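Local coordinates for extracellular solute-binding protein (Bordetella parapertussis, PDB 3PU5) that probably captures a small solute, perhaps a polyamine, outside the cytoplasmic membrane for uptake, as periplasmic binding proteins do, at residues D5-V10 against K36-P41; R22-E27 against Q268-E273; A46-I51 against A63-N68; M244-G249 against A257-A262. All blocks are in the same frame, centred on the assembly; numbering follows the deposited sequence.

Contact 1: residues D5-V10 against K36-P41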
loop_
_atom_site.group_PDB
_atom_site.type_symbol
_atom_site.label_atom_id
_atom_site.label_comp_id
_atom_site.label_asym_id
_atom_site.label_seq_id
_atom_site.Cartn_x
_atom_site.Cartn_y
_atom_site.Cartn_z
ATOM N N ASP A 5 21.146 27.143 0.380
ATOM C CA ASP A 5 19.993 26.726 1.139
ATOM C C ASP A 5 18.921 25.987 0.346
ATOM O O ASP A 5 18.086 25.367 0.954
ATOM C CB ASP A 5 19.409 27.859 1.951
ATOM C CG ASP A 5 20.405 28.448 2.923
ATOM O OD1 ASP A 5 21.486 27.854 3.130
ATOM O OD2 ASP A 5 20.147 29.527 3.443
ATOM N N ASP A 6 18.987 26.034 -0.992
ATOM C CA ASP A 6 18.013 25.374 -1.859
ATOM C C ASP A 6 18.312 23.900 -2.173
ATOM O O ASP A 6 18.591 23.520 -3.266
ATOM C CB ASP A 6 17.819 26.144 -3.122
ATOM C CG ASP A 6 17.392 27.543 -2.874
ATOM O OD1 ASP A 6 16.377 27.766 -2.218
ATOM O OD2 ASP A 6 18.130 28.412 -3.345
ATOM N N HIS A 7 18.198 23.105 -1.141
ATOM C CA HIS A 7 18.570 21.739 -1.125
ATOM C C HIS A 7 17.683 21.095 -0.055
ATOM O O HIS A 7 17.748 21.493 1.067
ATOM C CB HIS A 7 20.060 21.613 -0.787
ATOM C CG HIS A 7 20.613 20.234 -0.901
ATOM N ND1 HIS A 7 19.855 19.143 -1.231
ATOM C CD2 HIS A 7 21.866 19.772 -0.729
ATOM C CE1 HIS A 7 20.615 18.076 -1.250
ATOM N NE2 HIS A 7 21.838 18.433 -0.949
ATOM N N ILE A 8 16.868 20.118 -0.415
ATOM C CA ILE A 8 16.071 19.403 0.585
ATOM C C ILE A 8 16.425 17.916 0.682
ATOM O O ILE A 8 16.919 17.312 -0.282
ATOM C CB ILE A 8 14.524 19.574 0.389
ATOM C CG1 ILE A 8 14.054 19.010 -0.962
ATOM C CG2 ILE A 8 14.109 21.025 0.572
ATOM C CD1 ILE A 8 12.518 18.971 -1.115
ATOM N N TYR A 9 16.180 17.345 1.860
ATOM C CA TYR A 9 16.428 15.930 2.094
ATOM C C TYR A 9 15.094 15.200 2.309
ATOM O O TYR A 9 14.258 15.616 3.117
ATOM C CB TYR A 9 17.405 15.730 3.267
ATOM C CG TYR A 9 18.800 16.230 2.947
ATOM C CD1 TYR A 9 19.105 17.587 3.013
ATOM C CD2 TYR A 9 19.802 15.354 2.556
ATOM C CE1 TYR A 9 20.388 18.053 2.709
ATOM C CE2 TYR A 9 21.079 15.806 2.246
ATOM C CZ TYR A 9 21.366 17.153 2.324
ATOM O OH TYR A 9 22.628 17.597 2.020
ATOM N N VAL A 10 14.897 14.133 1.545
ATOM C CA VAL A 10 13.637 13.392 1.534
ATOM C C VAL A 10 13.938 11.920 1.761
ATOM O O VAL A 10 14.735 11.315 1.024
ATOM C CB VAL A 10 12.894 13.538 0.166
ATOM C CG1 VAL A 10 11.546 12.776 0.190
ATOM C CG2 VAL A 10 12.667 15.013 -0.176
ATOM N N LYS A 36 17.652 21.312 -5.238
ATOM C CA LYS A 36 18.272 19.997 -5.199
ATOM C C LYS A 36 17.535 19.067 -4.232
ATOM O O LYS A 36 17.086 19.488 -3.159
ATOM C CB LYS A 36 19.759 20.099 -4.837
ATOM C CG LYS A 36 20.399 18.748 -4.580
ATOM C CD LYS A 36 21.779 18.619 -5.199
ATOM C CE LYS A 36 22.283 17.193 -5.039
ATOM N NZ LYS A 36 23.281 16.840 -6.079
ATOM N N VAL A 37 17.398 17.806 -4.618
ATOM C CA VAL A 37 16.768 16.823 -3.746
ATOM C C VAL A 37 17.711 15.652 -3.505
ATOM O O VAL A 37 18.198 15.028 -4.456
ATOM C CB VAL A 37 15.440 16.276 -4.320
ATOM C CG1 VAL A 37 14.818 15.268 -3.332
ATOM C CG2 VAL A 37 14.472 17.412 -4.610
ATOM N N THR A 38 17.968 15.360 -2.235
ATOM C CA THR A 38 18.704 14.155 -1.871
ATOM C C THR A 38 17.745 13.141 -1.264
ATOM O O THR A 38 17.066 13.431 -0.282
ATOM C CB THR A 38 19.827 14.452 -0.843
ATOM O OG1 THR A 38 20.838 15.260 -1.458
ATOM C CG2 THR A 38 20.463 13.153 -0.333
ATOM N N LEU A 39 17.685 11.954 -1.856
ATOM C CA LEU A 39 16.892 10.867 -1.299
ATOM C C LEU A 39 17.770 10.069 -0.342
ATOM O O LEU A 39 18.838 9.591 -0.732
ATOM C CB LEU A 39 16.384 9.958 -2.415
ATOM C CG LEU A 39 15.437 10.616 -3.423
ATOM C CD1 LEU A 39 15.168 9.684 -4.596
ATOM C CD2 LEU A 39 14.134 11.022 -2.747
ATOM N N VAL A 40 17.320 9.935 0.902
ATOM C CA VAL A 40 18.082 9.241 1.934
ATOM C C VAL A 40 17.535 7.834 2.187
ATOM O O VAL A 40 16.481 7.680 2.807
ATOM C CB VAL A 40 18.038 10.035 3.250
ATOM C CG1 VAL A 40 18.974 9.414 4.268
ATOM C CG2 VAL A 40 18.399 11.506 3.007
ATOM N N PRO A 41 18.249 6.797 1.708
ATOM C CA PRO A 41 17.793 5.414 1.910
ATOM C C PRO A 41 17.766 4.992 3.383
ATOM O O PRO A 41 18.611 5.420 4.165
ATOM C CB PRO A 41 18.831 4.573 1.151
ATOM C CG PRO A 41 19.552 5.528 0.260
ATOM C CD PRO A 41 19.506 6.863 0.942
#
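His-7 and Lys-36 meet as neighbours on adjacent strands, and their side chains run alongside each other. CG of Lys-36 sits 3.6 Å from the centroid of the His-7 ring, a CH-pi contact over one face, while CZ of Tyr-9 lies over the rim of the opposite face. CG of His-7 lies anti to the backbone N (chi1 -173°), which swings the ring across to the second strand; there ND1 gives a weak hydrogen bond to Lys-36 O. Lys-36 O already accepts the straighter bond from Ile-8 N at 2.8 Å. Further along the same face, CB of Thr-38 packs 3.5 Å from CD2 of Tyr-9. The ladder continues with Thr-38 N to Ile-8 O, Val-10 N to Thr-38 O and Val-40 N to Val-10 O, a parallel pairing whose strand axes diverge by 23°. The two strands and helix 15-33 between them form the beta-alpha-beta unit that opens the chain, an element usual in the lobes of periplasmic binding proteins. On the reverse face the branched residues touch: CG2 of Val-10 lies 3.8 Å from CG1 of Val-37, and CG1 of Ile-8 approaches CG2 of Val-37 at 4.0 Å. Phe-258 of helix 252-262 packs against Ile-8 and Val-10, whereas Phe-29 and Arg-22 of helix 15-33 reach Val-37 and Leu-39. OD1 of Asp-61 accepts a hydrogen bond from Tyr-9 N.

Contact 2: residues R22-E27 against Q268-E273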
loop_
_atom_site.group_PDB
_atom_site.type_symbol
_atom_site.label_atom_id
_atom_site.label_comp_id
_atom_site.label_asym_id
_atom_site.label_seq_id
_atom_site.Cartn_x
_atom_site.Cartn_y
_atom_site.Cartn_z
ATOM N N ARG A 22 13.444 8.884 -7.458
ATOM C CA ARG A 22 14.479 9.782 -7.969
ATOM C C ARG A 22 14.174 10.180 -9.410
ATOM O O ARG A 22 14.169 11.357 -9.758
ATOM C CB ARG A 22 15.865 9.126 -7.897
ATOM C CG ARG A 22 16.995 10.062 -8.353
ATOM C CD ARG A 22 18.368 9.391 -8.349
ATOM N NE ARG A 22 18.830 9.086 -6.993
ATOM C CZ ARG A 22 19.109 7.859 -6.558
ATOM N NH1 ARG A 22 18.981 6.818 -7.375
ATOM N NH2 ARG A 22 19.525 7.672 -5.310
ATOM N N LYS A 23 13.910 9.181 -10.240
ATOM C CA LYS A 23 13.670 9.395 -11.664
ATOM C C LYS A 23 12.405 10.212 -11.958
ATOM O O LYS A 23 12.395 11.091 -12.836
ATOM C CB LYS A 23 13.581 8.036 -12.359
ATOM C CG LYS A 23 13.475 8.091 -13.874
ATOM C CD LYS A 23 13.413 6.682 -14.447
ATOM C CE LYS A 23 13.517 6.673 -15.964
ATOM N NZ LYS A 23 13.334 5.291 -16.510
ATOM N N HIS A 24 11.335 9.924 -11.226
ATOM C CA HIS A 24 10.025 10.471 -11.584
ATOM C C HIS A 24 9.510 11.583 -10.681
ATOM O O HIS A 24 8.544 12.274 -11.026
ATOM C CB HIS A 24 9.003 9.339 -11.704
ATOM C CG HIS A 24 9.367 8.332 -12.747
ATOM N ND1 HIS A 24 9.398 8.637 -14.091
ATOM C CD2 HIS A 24 9.755 7.040 -12.645
ATOM C CE1 HIS A 24 9.771 7.569 -14.772
ATOM N NE2 HIS A 24 9.995 6.586 -13.918
HETATM N N MSE A 25 10.155 11.762 -9.530
HETATM C CA MSE A 25 9.753 12.821 -8.613
HETATM C C MSE A 25 10.889 13.801 -8.312
HETATM O O MSE A 25 10.752 14.996 -8.546
HETATM C CB MSE A 25 9.192 12.218 -7.324
HETATM C CG MSE A 25 7.970 11.326 -7.563
HETATM SE SE MSE A 25 7.241 10.564 -5.921
HETATM C CE MSE A 25 5.457 10.110 -6.605
ATOM N N ALA A 26 12.006 13.288 -7.800
ATOM C CA ALA A 26 13.128 14.134 -7.385
ATOM C C ALA A 26 13.785 14.871 -8.555
ATOM O O ALA A 26 13.938 16.087 -8.512
ATOM C CB ALA A 26 14.159 13.328 -6.619
ATOM N N GLU A 27 14.156 14.140 -9.605
ATOM C CA GLU A 27 14.843 14.754 -10.747
ATOM C C GLU A 27 13.998 15.799 -11.498
ATOM O O GLU A 27 14.457 16.919 -11.712
ATOM C CB GLU A 27 15.418 13.693 -11.692
ATOM C CG GLU A 27 16.690 13.023 -11.159
ATOM C CD GLU A 27 17.084 11.768 -11.938
ATOM O OE1 GLU A 27 16.444 11.472 -12.968
ATOM O OE2 GLU A 27 18.038 11.071 -11.526
ATOM N N GLN A 268 2.689 11.957 -10.367
ATOM C CA GLN A 268 1.893 10.802 -9.975
ATOM C C GLN A 268 1.785 9.820 -11.133
ATOM O O GLN A 268 1.981 8.609 -10.968
ATOM C CB GLN A 268 0.509 11.230 -9.503
ATOM C CG GLN A 268 0.500 11.773 -8.085
ATOM C CD GLN A 268 0.568 10.667 -7.049
ATOM O OE1 GLN A 268 -0.269 9.768 -7.044
ATOM N NE2 GLN A 268 1.568 10.724 -6.170
ATOM N N LYS A 269 1.480 10.338 -12.319
ATOM C CA LYS A 269 1.352 9.456 -13.466
ATOM C C LYS A 269 2.680 8.774 -13.774
ATOM O O LYS A 269 2.734 7.559 -13.976
ATOM C CB LYS A 269 0.862 10.214 -14.695
ATOM C CG LYS A 269 0.639 9.329 -15.911
ATOM C CD LYS A 269 0.260 10.182 -17.113
ATOM C CE LYS A 269 -0.540 9.391 -18.133
ATOM N NZ LYS A 269 0.170 8.193 -18.606
ATOM N N ALA A 270 3.751 9.557 -13.820
ATOM C CA ALA A 270 5.048 9.027 -14.222
ATOM C C ALA A 270 5.541 7.965 -13.237
ATOM O O ALA A 270 5.969 6.893 -13.639
ATOM C CB ALA A 270 6.068 10.158 -14.357
ATOM N N PHE A 271 5.460 8.263 -11.946
ATOM C CA PHE A 271 5.903 7.323 -10.920
ATOM C C PHE A 271 5.009 6.076 -10.879
ATOM O O PHE A 271 5.510 4.953 -10.902
ATOM C CB PHE A 271 5.966 8.008 -9.543
ATOM C CG PHE A 271 6.364 7.082 -8.414
ATOM C CD1 PHE A 271 7.686 6.673 -8.263
ATOM C CD2 PHE A 271 5.412 6.621 -7.508
ATOM C CE1 PHE A 271 8.056 5.830 -7.222
ATOM C CE2 PHE A 271 5.770 5.779 -6.467
ATOM C CZ PHE A 271 7.096 5.385 -6.319
ATOM N N CYS A 272 3.693 6.263 -10.846
ATOM C CA CYS A 272 2.802 5.117 -10.682
ATOM C C CYS A 272 2.785 4.192 -11.900
ATOM O O CYS A 272 2.705 2.977 -11.755
ATOM C CB CYS A 272 1.394 5.568 -10.305
ATOM S SG CYS A 272 1.343 6.362 -8.687
ATOM N N GLU A 273 2.875 4.760 -13.099
ATOM C CA GLU A 273 2.950 3.940 -14.305
ATOM C C GLU A 273 4.220 3.085 -14.318
ATOM O O GLU A 273 4.205 1.928 -14.749
ATOM C CB GLU A 273 2.920 4.829 -15.546
ATOM C CG GLU A 273 1.579 5.512 -15.785
ATOM C CD GLU A 273 0.720 4.802 -16.813
ATOM O OE1 GLU A 273 1.134 3.732 -17.310
ATOM O OE2 GLU A 273 -0.372 5.317 -17.125
#
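Helices 22-27 and 268-273 run nearly antiparallel, their axes 8.6 Å apart at an angle of 156°, and His-24 and Phe-271 bring their CA atoms to 5.2 Å. No hydrogen bond crosses this close approach. The His-24 ring instead turns one face to Ala-270 O, which stands 3.7 Å above its centre, and has CG of Lys-23 above its centre on the other. ND1 of His-24 also lies 3.7 Å from CB of Ala-270, while CB of His-24 rests on the backbone of Phe-271. Met-25, present as selenomethionine, sends an extended chain (chi2 -180°) to Phe-271. SE of Met-25 stands over the face of the Phe-271 ring, 4.6 Å from its centroid, and CE of Met-25 reaches CD2 of Phe-271 at 3.6 Å. This Met-aromatic contact joins helix 15-33, the connection of the first beta-alpha-beta unit, to helix 265-275, the two segments lying 241 residues apart in what is probably one lobe. Phe-271 also meets Phe-17 edge to face. CE of Met-25 approaches NE2 of Gln-268 at 4.0 Å; that amide is held by the backbone of Val-280 through OE1 and by Tyr-108 O and Ala-262 O through NE2, a network that satisfies both ends of a buried polar group.

Contact 3: residues A46-I51 against A63-N68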
loop_
_atom_site.group_PDB
_atom_site.type_symbol
_atom_site.label_atom_id
_atom_site.label_comp_id
_atom_site.label_asym_id
_atom_site.label_seq_id
_atom_site.Cartn_x
_atom_site.Cartn_y
_atom_site.Cartn_z
ATOM N N ALA A 46 13.938 3.217 11.321
ATOM C CA ALA A 46 15.150 4.018 11.493
ATOM C C ALA A 46 14.903 5.483 11.138
ATOM O O ALA A 46 15.306 6.389 11.871
ATOM C CB ALA A 46 16.294 3.455 10.659
ATOM N N HIS A 47 14.251 5.712 10.004
ATOM C CA HIS A 47 13.894 7.071 9.607
ATOM C C HIS A 47 13.030 7.750 10.672
ATOM O O HIS A 47 13.316 8.866 11.087
ATOM C CB HIS A 47 13.158 7.070 8.268
ATOM C CG HIS A 47 14.067 7.023 7.079
ATOM N ND1 HIS A 47 13.754 6.334 5.925
ATOM C CD2 HIS A 47 15.282 7.582 6.866
ATOM C CE1 HIS A 47 14.733 6.480 5.048
ATOM N NE2 HIS A 47 15.671 7.236 5.595
ATOM N N ALA A 48 11.976 7.066 11.111
ATOM C CA ALA A 48 11.074 7.626 12.114
ATOM C C ALA A 48 11.803 7.937 13.412
ATOM O O ALA A 48 11.640 9.019 13.965
ATOM C CB ALA A 48 9.911 6.701 12.375
ATOM N N LEU A 49 12.606 7.001 13.910
ATOM C CA LEU A 49 13.321 7.254 15.167
ATOM C C LEU A 49 14.278 8.441 15.022
ATOM O O LEU A 49 14.405 9.279 15.926
ATOM C CB LEU A 49 14.073 6.011 15.660
ATOM C CG LEU A 49 14.777 6.235 17.011
ATOM C CD1 LEU A 49 13.770 6.625 18.088
ATOM C CD2 LEU A 49 15.575 5.011 17.451
ATOM N N LYS A 50 14.941 8.521 13.876
ATOM C CA LYS A 50 15.867 9.621 13.642
ATOM C C LYS A 50 15.141 10.956 13.687
ATOM O O LYS A 50 15.626 11.907 14.289
ATOM C CB LYS A 50 16.596 9.462 12.315
ATOM C CG LYS A 50 17.641 10.538 12.082
ATOM C CD LYS A 50 18.753 10.007 11.197
ATOM C CE LYS A 50 19.803 11.065 10.904
ATOM N NZ LYS A 50 20.828 10.479 10.007
ATOM N N ILE A 51 13.970 11.017 13.059
ATOM C CA ILE A 51 13.169 12.235 13.091
ATOM C C ILE A 51 12.631 12.492 14.492
ATOM O O ILE A 51 12.625 13.621 14.967
ATOM C CB ILE A 51 11.993 12.182 12.105
ATOM C CG1 ILE A 51 12.500 12.216 10.658
ATOM C CG2 ILE A 51 11.051 13.348 12.368
ATOM C CD1 ILE A 51 11.494 11.665 9.653
ATOM N N ALA A 63 9.290 13.663 5.219
ATOM C CA ALA A 63 9.180 12.318 5.747
ATOM C C ALA A 63 8.374 11.510 4.762
ATOM O O ALA A 63 7.222 11.832 4.490
ATOM C CB ALA A 63 8.498 12.330 7.103
ATOM N N ALA A 64 8.985 10.469 4.210
ATOM C CA ALA A 64 8.302 9.649 3.229
ATOM C C ALA A 64 8.613 8.190 3.497
ATOM O O ALA A 64 9.690 7.700 3.135
ATOM C CB ALA A 64 8.736 10.049 1.814
ATOM N N PHE A 65 7.691 7.502 4.160
ATOM C CA PHE A 65 7.862 6.088 4.476
ATOM C C PHE A 65 6.575 5.439 5.000
ATOM O O PHE A 65 5.512 6.048 4.974
ATOM C CB PHE A 65 9.030 5.858 5.451
ATOM C CG PHE A 65 8.970 6.703 6.692
ATOM C CD1 PHE A 65 8.132 6.358 7.746
ATOM C CD2 PHE A 65 9.769 7.829 6.818
ATOM C CE1 PHE A 65 8.078 7.143 8.902
ATOM C CE2 PHE A 65 9.725 8.616 7.969
ATOM C CZ PHE A 65 8.876 8.271 9.010
ATOM N N GLY A 66 6.696 4.203 5.481
ATOM C CA GLY A 66 5.555 3.393 5.877
ATOM C C GLY A 66 4.615 3.975 6.916
ATOM O O GLY A 66 5.022 4.752 7.775
ATOM N N GLY A 67 3.356 3.551 6.846
ATOM C CA GLY A 67 2.301 4.070 7.695
ATOM C C GLY A 67 2.465 3.834 9.186
ATOM O O GLY A 67 2.219 4.745 9.984
ATOM N N ASN A 68 2.868 2.625 9.571
ATOM C CA ASN A 68 3.059 2.297 10.990
ATOM C C ASN A 68 3.993 3.266 11.705
ATOM O O ASN A 68 3.661 3.834 12.754
ATOM C CB ASN A 68 3.630 0.894 11.132
ATOM C CG ASN A 68 2.627 -0.173 10.797
ATOM O OD1 ASN A 68 1.464 -0.093 11.205
ATOM N ND2 ASN A 68 3.067 -1.188 10.051
#
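The ring of Phe-65 points at the helix 46-51 and is met there by three residues, Ile-51 at its edge and the other two obliquely on one side. CG of Phe-65 lies between the backbone N and the carbonyl carbon (chi1 52°), a torsion that sets the ring against Ala-48 and Ile-51. Ile-51 comes from the opposite direction: its CD1 ends at the ring edge, in plane, 3.9 Å from CE2 of Phe-65. Neither His-47 nor Ala-48 lies squarely over a face or at an edge. Both approach from the same side of the ring plane, the methylene of His-47 by CD2 and CE2 of Phe-65, the methyl of Ala-48 by CZ and CE1. CB of His-47 touches CD2 of Phe-65 at 3.8 Å, and CB of Ala-48 approaches CZ of Phe-65 at 3.9 Å. CA of Ala-48 is likewise 3.9 Å from CZ of Phe-65. CD1 of Ile-51 touches both Ala-63 and Phe-65, two residues apart on strand 62-65, and lies 4.0 Å from CB of Ala-63. All the touching residues are buried, and the contact is apolar throughout. Around it, Met-70 of helix 67-75 packs against Ala-63 and Phe-65, Leu-73 of the same helix reaches Ile-51, and Thr-11 of strand 7-12 touches both His-47 and Phe-65. The helix and strand axes pass 9.5 Å apart at 156°, nearly antiparallel. Helix 44-53 thus packs on strand 62-65, which pairs with strand 238-246, as expected in the alpha/beta lobe of a periplasmic binding protein.

Contact 4: residues M244-G249 against A257-A262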
loop_
_atom_site.group_PDB
_atom_site.type_symbol
_atom_site.label_atom_id
_atom_site.label_comp_id
_atom_site.label_asym_id
_atom_site.label_seq_id
_atom_site.Cartn_x
_atom_site.Cartn_y
_atom_site.Cartn_z
HETATM N N MSE A 244 3.543 10.589 2.812
HETATM C CA MSE A 244 4.425 11.733 2.680
HETATM C C MSE A 244 3.982 12.864 3.608
HETATM O O MSE A 244 2.797 13.158 3.719
HETATM C CB MSE A 244 4.461 12.237 1.239
HETATM C CG MSE A 244 5.538 13.295 1.005
HETATM SE SE MSE A 244 5.758 13.742 -0.913
HETATM C CE MSE A 244 6.699 12.134 -1.526
ATOM N N ALA A 245 4.948 13.507 4.249
ATOM C CA ALA A 245 4.674 14.587 5.184
ATOM C C ALA A 245 5.844 15.566 5.268
ATOM O O ALA A 245 7.003 15.200 5.034
ATOM C CB ALA A 245 4.356 14.023 6.581
ATOM N N VAL A 246 5.520 16.804 5.630
ATOM C CA VAL A 246 6.513 17.840 5.878
ATOM C C VAL A 246 6.995 17.788 7.331
ATOM O O VAL A 246 6.189 17.845 8.259
ATOM C CB VAL A 246 5.924 19.237 5.608
ATOM C CG1 VAL A 246 6.957 20.320 5.925
ATOM C CG2 VAL A 246 5.454 19.347 4.159
ATOM N N VAL A 247 8.311 17.695 7.518
ATOM C CA VAL A 247 8.923 17.648 8.851
ATOM C C VAL A 247 8.982 19.020 9.531
ATOM O O VAL A 247 9.595 19.955 9.005
ATOM C CB VAL A 247 10.356 17.076 8.766
ATOM C CG1 VAL A 247 11.071 17.200 10.110
ATOM C CG2 VAL A 247 10.319 15.622 8.267
ATOM N N LYS A 248 8.338 19.141 10.690
ATOM C CA LYS A 248 8.329 20.404 11.434
ATOM C C LYS A 248 9.743 20.913 11.662
ATOM O O LYS A 248 10.592 20.173 12.144
ATOM C CB LYS A 248 7.668 20.226 12.805
ATOM C CG LYS A 248 6.173 20.446 12.859
ATOM C CD LYS A 248 5.716 20.506 14.320
ATOM C CE LYS A 248 4.226 20.216 14.456
ATOM N NZ LYS A 248 3.801 20.193 15.892
ATOM N N GLY A 249 9.992 22.177 11.325
ATOM C CA GLY A 249 11.279 22.799 11.598
ATOM C C GLY A 249 12.315 22.618 10.504
ATOM O O GLY A 249 13.426 23.125 10.613
ATOM N N ALA A 257 6.622 22.473 -1.367
ATOM C CA ALA A 257 6.744 22.590 -2.811
ATOM C C ALA A 257 7.052 21.236 -3.434
ATOM O O ALA A 257 6.456 20.860 -4.449
ATOM C CB ALA A 257 7.810 23.608 -3.175
ATOM N N PHE A 258 7.970 20.491 -2.826
ATOM C CA PHE A 258 8.228 19.138 -3.308
ATOM C C PHE A 258 6.977 18.256 -3.185
ATOM O O PHE A 258 6.612 17.529 -4.121
ATOM C CB PHE A 258 9.406 18.477 -2.573
ATOM C CG PHE A 258 9.623 17.052 -2.984
ATOM C CD1 PHE A 258 10.265 16.750 -4.176
ATOM C CD2 PHE A 258 9.129 16.007 -2.212
ATOM C CE1 PHE A 258 10.430 15.421 -4.582
ATOM C CE2 PHE A 258 9.301 14.678 -2.605
ATOM C CZ PHE A 258 9.949 14.387 -3.791
HETATM N N MSE A 259 6.324 18.306 -2.030
HETATM C CA MSE A 259 5.138 17.480 -1.826
HETATM C C MSE A 259 4.069 17.834 -2.858
HETATM O O MSE A 259 3.411 16.960 -3.416
HETATM C CB MSE A 259 4.594 17.671 -0.415
HETATM C CG MSE A 259 3.425 16.769 -0.067
HETATM SE SE MSE A 259 2.991 16.916 1.851
HETATM C CE MSE A 259 1.485 15.661 1.899
ATOM N N ASN A 260 3.907 19.124 -3.121
ATOM C CA ASN A 260 2.937 19.554 -4.112
ATOM C C ASN A 260 3.236 18.954 -5.478
ATOM O O ASN A 260 2.326 18.543 -6.192
ATOM C CB ASN A 260 2.923 21.069 -4.229
ATOM C CG ASN A 260 1.840 21.558 -5.156
ATOM O OD1 ASN A 260 0.664 21.237 -4.972
ATOM N ND2 ASN A 260 2.227 22.324 -6.170
ATOM N N TYR A 261 4.514 18.915 -5.843
ATOM C CA TYR A 261 4.896 18.318 -7.115
ATOM C C TYR A 261 4.667 16.803 -7.104
ATOM O O TYR A 261 4.109 16.250 -8.046
ATOM C CB TYR A 261 6.346 18.657 -7.508
ATOM C CG TYR A 261 6.698 18.073 -8.858
ATOM C CD1 TYR A 261 7.440 16.911 -8.954
ATOM C CD2 TYR A 261 6.217 18.648 -10.031
ATOM C CE1 TYR A 261 7.731 16.349 -10.186
ATOM C CE2 TYR A 261 6.501 18.098 -11.265
ATOM C CZ TYR A 261 7.257 16.948 -11.335
ATOM O OH TYR A 261 7.541 16.379 -12.548
ATOM N N ALA A 262 5.072 16.146 -6.019
ATOM C CA ALA A 262 5.021 14.683 -5.940
ATOM C C ALA A 262 3.596 14.164 -6.021
ATOM O O ALA A 262 3.343 13.066 -6.518
ATOM C CB ALA A 262 5.698 14.184 -4.644
#
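Met-244, a selenomethionine, leaves strand 244-246 with CB directed toward helix 257-262 and CG anti to the backbone N (chi1 -171°), which carries the chain straight out to the helix. SE of Met-244 is the first atom to meet it closely, 3.8 Å from CB of Ala-262 and 3.9 Å from CG of Met-259. At SE the chain bends (chi3 -74°), and CE of Met-244 turns to CE2 of Phe-258 at 3.8 Å. The Met-aromatic contact is oblique, with SE of Met-244 5.1 Å from the centroid of the Phe-258 ring, and the two side chains cross at about a right angle. Strand and helix here run nearly antiparallel at 158°, a helix packed on the sheet that strand 238-246 shares with strand 62-65, in keeping with the alpha/beta lobe of a periplasmic binding protein. Met-259, also selenomethionine, answers in the other direction. The extended chain of Met-259 reaches across to the strand backbone until CE of Met-259 lies 3.4 Å from Met-244 O, and SE of Met-259 lies 4.2 Å from CG2 of Val-246. The two selenomethionines therefore pass each other, each reaching into the opposite element. Phe-258 itself also meets Phe-29 edge to face, while Tyr-108 lies against Met-244.

From the N terminus, contact 1 opens on strand 7-12, and contact 2 opens within its loop, on helix 15-33. Contact 1 then closes at strand 36-41, so the two cross. Contact 3 follows in series, closing a short loop from helix 44-53 to strand 62-65, and much later contact 4 closes a short connection between strand 238-246 and helix 252-262. Contact 2 closes last, at helix 265-275, and so encloses contacts 3 and 4. Phe-258 joins contact 4 to the strands of contact 1, Ala-63 and Ala-245 pair contacts 3 and 4 in one sheet, and Val-37 on Ala-26 joins contacts 1 and 2. Probably all four belong to a single lobe.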